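Local coordinates for protein 1-carboxybiuret hydrolase subunit AtzE (Pseudomonas sp., PDB 6C62) that hydrolyses 1-carboxybiuret to urea-1,3-dicarboxylate and ammonia in the bacterial pathway of atrazine degradation, at residues Gly408-Ala413 with Leu430-Trp435; Phe123-Thr128 with Tyr200-Ser205. All blocks are in the same frame, centred on the assembly; numbering follows the deposited sequence.

Contact 1: Gly408-Ala413 with Leu430-Trp435; sequences GCPVVA and LIAAPW
A beta hairpin in the mixed central sheet of the amidase fold brings Val411 and Val412 beside Ile431 and Leu430, the two short strand segments running antiparallel at 172° with their axes 4.8 Å apart. Val412 and Leu430 form a hydrogen-bonded pair: Leu430 N reaches Val412 O at 2.8 Å, and Val412 N returns a bond to Leu430 O at 3.0 Å. The ladder ends with Ala432 N on Pro410 O, a nearly straight bond (169° at the hydrogen) whose donor is tilted somewhat from the carbonyl plane. Between these rungs Val411 and Ile431 make a non-hydrogen-bonded pair. Their side chains lie alongside each other on one face of the sheet, Val411 CG2 meeting Ile431 CG1 at 4.1 Å, because both of these carbons stand beside their own backbone N. The other face carries Val412 and Leu430, whose branches touch more loosely; helix 437-449 covers Val412 through Cys440 and Leu441.

In this fold the strand 411-416 sits between strands 185-188 and 426-432, and its other edge bonds to the former through backbone hydrogen bonds of Val411 with Lys188 and Ala413 with Gly186. Ahead of the strand, the chain leaving helix 402-407 packs against the end of strand 426-432 and the chain beyond it. Cys409 CB comes within 3.2 Å of Ala432 O, a buried carbonyl oxygen without a hydrogen-bond partner in the model, and also packs on Ile431 CG2 at 3.9 Å. SG, anti to the carbonyl carbon of Cys409 (chi1 -65°), is thereby turned to Pro434 CD, 4.1 Å away. The Pro410 ring lies against the same run of backbone, with CD 3.2 Å from Ala433 O and CG more loosely against the methyl of Ala432. Beyond Pro434, the indole of Trp435 hydrogen-bonds through NE1 to the backbone of a different protein in the assembly.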
loop_
_atom_site.group_PDB
_atom_site.type_symbol
_atom_site.label_atom_id
_atom_site.label_comp_id
_atom_site.label_asym_id
_atom_site.label_seq_id
_atom_site.Cartn_x
_atom_site.Cartn_y
_atom_site.Cartn_z
ATOM N N GLY A 408 3.720 -13.375 -5.477
ATOM C CA GLY A 408 5.138 -13.129 -5.172
ATOM C C GLY A 408 5.919 -14.396 -4.868
ATOM O O GLY A 408 6.991 -14.298 -4.282
ATOM N N CYS A 409 5.394 -15.582 -5.270
ATOM C CA CYS A 409 6.056 -16.852 -5.010
ATOM C C CYS A 409 7.267 -17.013 -5.927
ATOM O O CYS A 409 7.187 -16.668 -7.095
ATOM C CB CYS A 409 5.096 -18.013 -5.308
ATOM S SG CYS A 409 3.668 -18.120 -4.253
ATOM N N PRO A 410 8.356 -17.583 -5.445
ATOM C CA PRO A 410 9.483 -17.794 -6.334
ATOM C C PRO A 410 9.236 -18.911 -7.359
ATOM O O PRO A 410 8.481 -19.851 -7.094
ATOM C CB PRO A 410 10.633 -18.166 -5.369
ATOM C CG PRO A 410 9.942 -18.837 -4.232
ATOM C CD PRO A 410 8.619 -18.073 -4.095
ATOM N N VAL A 411 9.874 -18.791 -8.540
ATOM C CA VAL A 411 9.663 -19.708 -9.670
ATOM C C VAL A 411 10.942 -19.911 -10.404
ATOM O O VAL A 411 11.608 -18.934 -10.689
ATOM C CB VAL A 411 8.646 -19.149 -10.713
ATOM C CG1 VAL A 411 8.485 -20.094 -11.912
ATOM C CG2 VAL A 411 7.314 -18.862 -10.088
ATOM N N VAL A 412 11.299 -21.170 -10.678
ATOM C CA VAL A 412 12.348 -21.498 -11.688
ATOM C C VAL A 412 11.601 -21.933 -12.930
ATOM O O VAL A 412 10.672 -22.781 -12.879
ATOM C CB VAL A 412 13.267 -22.597 -11.226
ATOM C CG1 VAL A 412 14.115 -23.187 -12.356
ATOM C CG2 VAL A 412 14.193 -22.086 -10.175
ATOM N N ALA A 413 12.001 -21.340 -14.035
ATOM C CA ALA A 413 11.518 -21.705 -15.358
ATOM C C ALA A 413 12.562 -22.621 -16.030
ATOM O O ALA A 413 13.688 -22.225 -16.286
ATOM C CB ALA A 413 11.243 -20.501 -16.215
ATOM N N LEU A 430 8.451 -24.174 -11.902
ATOM C CA LEU A 430 8.580 -24.883 -10.628
ATOM C C LEU A 430 8.400 -23.829 -9.535
ATOM O O LEU A 430 9.251 -22.943 -9.348
ATOM C CB LEU A 430 9.946 -25.537 -10.560
ATOM C CG LEU A 430 10.317 -26.445 -11.764
ATOM C CD1 LEU A 430 11.766 -26.819 -11.714
ATOM C CD2 LEU A 430 9.458 -27.663 -11.787
ATOM N N ILE A 431 7.250 -23.869 -8.869
ATOM C CA ILE A 431 6.757 -22.778 -8.018
ATOM C C ILE A 431 6.862 -23.268 -6.597
ATOM O O ILE A 431 6.414 -24.381 -6.289
ATOM C CB ILE A 431 5.286 -22.439 -8.296
ATOM C CG1 ILE A 431 5.046 -22.231 -9.785
ATOM C CG2 ILE A 431 4.824 -21.215 -7.543
ATOM C CD1 ILE A 431 3.624 -22.367 -10.248
ATOM N N ALA A 432 7.409 -22.444 -5.725
ATOM C CA ALA A 432 7.454 -22.738 -4.293
ATOM C C ALA A 432 6.883 -21.588 -3.484
ATOM O O ALA A 432 6.561 -20.514 -4.018
ATOM C CB ALA A 432 8.901 -23.024 -3.882
ATOM N N ALA A 433 6.750 -21.810 -2.169
ATOM C CA ALA A 433 6.255 -20.788 -1.256
ATOM C C ALA A 433 7.210 -19.607 -1.207
ATOM O O ALA A 433 8.393 -19.796 -1.451
ATOM C CB ALA A 433 6.116 -21.371 0.149
ATOM N N PRO A 434 6.719 -18.400 -0.834
ATOM C CA PRO A 434 7.596 -17.304 -0.553
ATOM C C PRO A 434 8.791 -17.678 0.287
ATOM O O PRO A 434 8.626 -18.277 1.337
ATOM C CB PRO A 434 6.708 -16.283 0.173
ATOM C CG PRO A 434 5.350 -16.586 -0.429
ATOM C CD PRO A 434 5.313 -18.083 -0.503
ATOM N N TRP A 435 9.967 -17.280 -0.191
ATOM C CA TRP A 435 11.282 -17.486 0.464
ATOM C C TRP A 435 11.919 -18.857 0.238
ATOM O O TRP A 435 13.019 -19.102 0.737
ATOM C CB TRP A 435 11.306 -17.053 1.954
ATOM C CG TRP A 435 10.626 -15.730 2.149
ATOM C CD1 TRP A 435 9.519 -15.498 2.869
ATOM C CD2 TRP A 435 11.040 -14.467 1.619
ATOM N NE1 TRP A 435 9.216 -14.182 2.867
ATOM C CE2 TRP A 435 10.116 -13.518 2.063
ATOM C CE3 TRP A 435 12.107 -14.058 0.810
ATOM C CZ2 TRP A 435 10.191 -12.177 1.717
ATOM C CZ3 TRP A 435 12.185 -12.715 0.450
ATOM C CH2 TRP A 435 11.242 -11.784 0.930
#

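Contact 2: Phe123-Thr128 with Tyr200-Ser205; sequences FAYGFT and YPFVHS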
loop_
_atom_site.group_PDB
_atom_site.type_symbol
_atom_site.label_atom_id
_atom_site.label_comp_id
_atom_site.label_asym_id
_atom_site.label_seq_id
_atom_site.Cartn_x
_atom_site.Cartn_y
_atom_site.Cartn_z
ATOM N N PHE A 123 9.221 0.182 -21.726
ATOM C CA PHE A 123 8.732 0.386 -20.385
ATOM C C PHE A 123 8.226 -0.866 -19.732
ATOM O O PHE A 123 7.472 -0.803 -18.768
ATOM C CB PHE A 123 7.709 1.569 -20.322
ATOM C CG PHE A 123 8.314 2.930 -20.561
ATOM C CD1 PHE A 123 9.509 3.301 -20.009
ATOM C CD2 PHE A 123 7.658 3.872 -21.350
ATOM C CE1 PHE A 123 10.023 4.585 -20.225
ATOM C CE2 PHE A 123 8.153 5.124 -21.552
ATOM C CZ PHE A 123 9.351 5.491 -20.987
ATOM N N ALA A 124 8.663 -2.017 -20.262
ATOM C CA ALA A 124 8.383 -3.338 -19.730
ATOM C C ALA A 124 6.941 -3.808 -19.942
ATOM O O ALA A 124 6.617 -4.840 -19.414
ATOM C CB ALA A 124 8.752 -3.424 -18.247
ATOM N N TYR A 125 6.103 -3.126 -20.712
ATOM C CA TYR A 125 4.697 -3.552 -20.888
ATOM C C TYR A 125 4.529 -4.366 -22.168
ATOM O O TYR A 125 4.328 -3.806 -23.252
ATOM C CB TYR A 125 3.760 -2.338 -20.933
ATOM C CG TYR A 125 2.276 -2.568 -20.560
ATOM C CD1 TYR A 125 1.790 -3.796 -20.094
ATOM C CD2 TYR A 125 1.375 -1.510 -20.607
ATOM C CE1 TYR A 125 0.467 -3.963 -19.746
ATOM C CE2 TYR A 125 0.025 -1.664 -20.184
ATOM C CZ TYR A 125 -0.418 -2.899 -19.756
ATOM O OH TYR A 125 -1.749 -3.097 -19.406
ATOM N N GLY A 126 4.669 -5.664 -22.069
ATOM C CA GLY A 126 4.567 -6.560 -23.263
ATOM C C GLY A 126 5.235 -7.883 -23.020
ATOM O O GLY A 126 6.109 -7.970 -22.144
ATOM N N PHE A 127 4.809 -8.926 -23.724
ATOM C CA PHE A 127 5.424 -10.246 -23.600
ATOM C C PHE A 127 6.110 -10.758 -24.840
ATOM O O PHE A 127 6.358 -11.959 -24.932
ATOM C CB PHE A 127 4.346 -11.235 -23.232
ATOM C CG PHE A 127 3.835 -11.069 -21.839
ATOM C CD1 PHE A 127 4.702 -11.174 -20.763
ATOM C CD2 PHE A 127 2.505 -10.865 -21.604
ATOM C CE1 PHE A 127 4.237 -10.996 -19.463
ATOM C CE2 PHE A 127 2.005 -10.749 -20.289
ATOM C CZ PHE A 127 2.891 -10.801 -19.238
ATOM N N THR A 128 6.439 -9.890 -25.791
ATOM C CA THR A 128 7.013 -10.361 -27.076
ATOM C C THR A 128 8.300 -9.688 -27.574
ATOM O O THR A 128 8.902 -10.177 -28.516
ATOM C CB THR A 128 5.961 -10.200 -28.161
ATOM O OG1 THR A 128 5.707 -8.798 -28.385
ATOM C CG2 THR A 128 4.633 -10.968 -27.763
ATOM N N TYR A 200 14.795 1.018 -13.668
ATOM C CA TYR A 200 13.624 1.789 -14.112
ATOM C C TYR A 200 12.348 0.947 -13.844
ATOM O O TYR A 200 12.214 -0.181 -14.356
ATOM C CB TYR A 200 13.786 2.173 -15.601
ATOM C CG TYR A 200 12.804 3.259 -15.987
ATOM C CD1 TYR A 200 11.489 2.950 -16.254
ATOM C CD2 TYR A 200 13.181 4.581 -15.997
ATOM C CE1 TYR A 200 10.581 3.957 -16.543
ATOM C CE2 TYR A 200 12.280 5.612 -16.270
ATOM C CZ TYR A 200 10.989 5.301 -16.567
ATOM O OH TYR A 200 10.071 6.327 -16.896
ATOM N N PRO A 201 11.430 1.454 -13.049
ATOM C CA PRO A 201 10.282 0.653 -12.643
ATOM C C PRO A 201 9.105 0.606 -13.623
ATOM O O PRO A 201 9.061 1.332 -14.652
ATOM C CB PRO A 201 9.837 1.329 -11.359
ATOM C CG PRO A 201 10.135 2.740 -11.591
ATOM C CD PRO A 201 11.373 2.787 -12.456
ATOM N N PHE A 202 8.224 -0.336 -13.357
ATOM C CA PHE A 202 7.012 -0.522 -14.177
ATOM C C PHE A 202 5.843 -0.491 -13.202
ATOM O O PHE A 202 5.049 0.457 -13.220
ATOM C CB PHE A 202 7.161 -1.812 -15.000
ATOM C CG PHE A 202 5.930 -2.257 -15.749
ATOM C CD1 PHE A 202 5.043 -1.307 -16.344
ATOM C CD2 PHE A 202 5.671 -3.612 -15.900
ATOM C CE1 PHE A 202 3.919 -1.716 -17.035
ATOM C CE2 PHE A 202 4.514 -4.052 -16.619
ATOM C CZ PHE A 202 3.656 -3.093 -17.182
ATOM N N VAL A 203 5.740 -1.493 -12.353
ATOM C CA VAL A 203 4.650 -1.606 -11.337
ATOM C C VAL A 203 5.336 -1.759 -9.987
ATOM O O VAL A 203 5.859 -2.814 -9.650
ATOM C CB VAL A 203 3.751 -2.812 -11.635
ATOM C CG1 VAL A 203 2.585 -2.937 -10.644
ATOM C CG2 VAL A 203 3.275 -2.793 -13.074
ATOM N N HIS A 204 5.337 -0.710 -9.194
ATOM C CA HIS A 204 5.982 -0.751 -7.885
ATOM C C HIS A 204 5.456 -1.924 -7.016
ATOM O O HIS A 204 6.215 -2.578 -6.285
ATOM C CB HIS A 204 5.720 0.587 -7.147
ATOM C CG HIS A 204 6.333 1.780 -7.788
ATOM N ND1 HIS A 204 5.688 3.009 -7.856
ATOM C CD2 HIS A 204 7.575 1.959 -8.311
ATOM C CE1 HIS A 204 6.527 3.879 -8.420
ATOM N NE2 HIS A 204 7.667 3.259 -8.717
ATOM N N SER A 205 4.161 -2.188 -7.108
ATOM C CA SER A 205 3.538 -3.242 -6.301
ATOM C C SER A 205 3.869 -4.691 -6.756
ATOM O O SER A 205 3.523 -5.662 -6.049
ATOM C CB SER A 205 1.995 -3.087 -6.323
ATOM O OG SER A 205 1.493 -1.975 -5.584
HETATM O O HOH W 1 7.699 1.539 -16.944
#
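Phe202 sends its ring across to the backbone of Ala124 and Tyr125, with CG anti to its own N (chi1 172°). One face of the ring lies over the peptide that joins these two residues, Ala124 C and Tyr125 N sitting toward its rim; the centre of the opposite face is covered by Val203 CG2, 3.7 Å above the plane. The methyl Ala124 CB rests 3.9 Å from Phe202 CD2. At the far end, Phe202 CZ approaches Tyr125 CD1 to 3.5 Å, the side chains crossing at about a right angle and the rings inclined at 48°. Replacing Phe202 by an alanine would probably take away the surface on which this peptide and one side of Tyr125 pack, leaving a gap beside the Ala124 methyl.

Phe123 meets Tyr200 instead, whose CG, anti to the backbone N (chi1 -165°), carries the ring to it. Their planes are nearly parallel but slid apart, touching at Phe123 CD1 and Tyr200 CE1, 3.7 Å apart. At the edge of the Tyr200 ring and in its plane, a water donates to both Phe123 O (3.0 Å) and Pro201 O (2.7 Å), tying together two segments with no direct hydrogen bond. Phe332 packs against Phe123, Tyr125 and Phe202. Ala124 CB lies close to Ser150 and Lys74, by similarity the charge relay of the amidase-family Ser-Ser-Lys triad, so this packing probably forms part of the active-site wall.

How the contacts relate
Both contacts are buried, but they hold different parts of the fold. Contact 1 joins two neighbouring strands of the central sheet and relies on backbone hydrogen bonds, with aliphatic side chains on both faces, and prolines and a cysteine at one end. Contact 2 pairs two irregular loops; aromatic rings and one bridging water do the work there, and two of its five touching residues, both tyrosines, are partly exposed, against one of ten in contact 1. It lies beside the by-similarity catalytic residues, whereas contact 1 is away from them. The centres of contacts 1 and 2 are about 20 Å apart. Strand 185-188, beside the hairpin, precedes the loop carrying 200-205, and both contacts also reach another protein of the assembly.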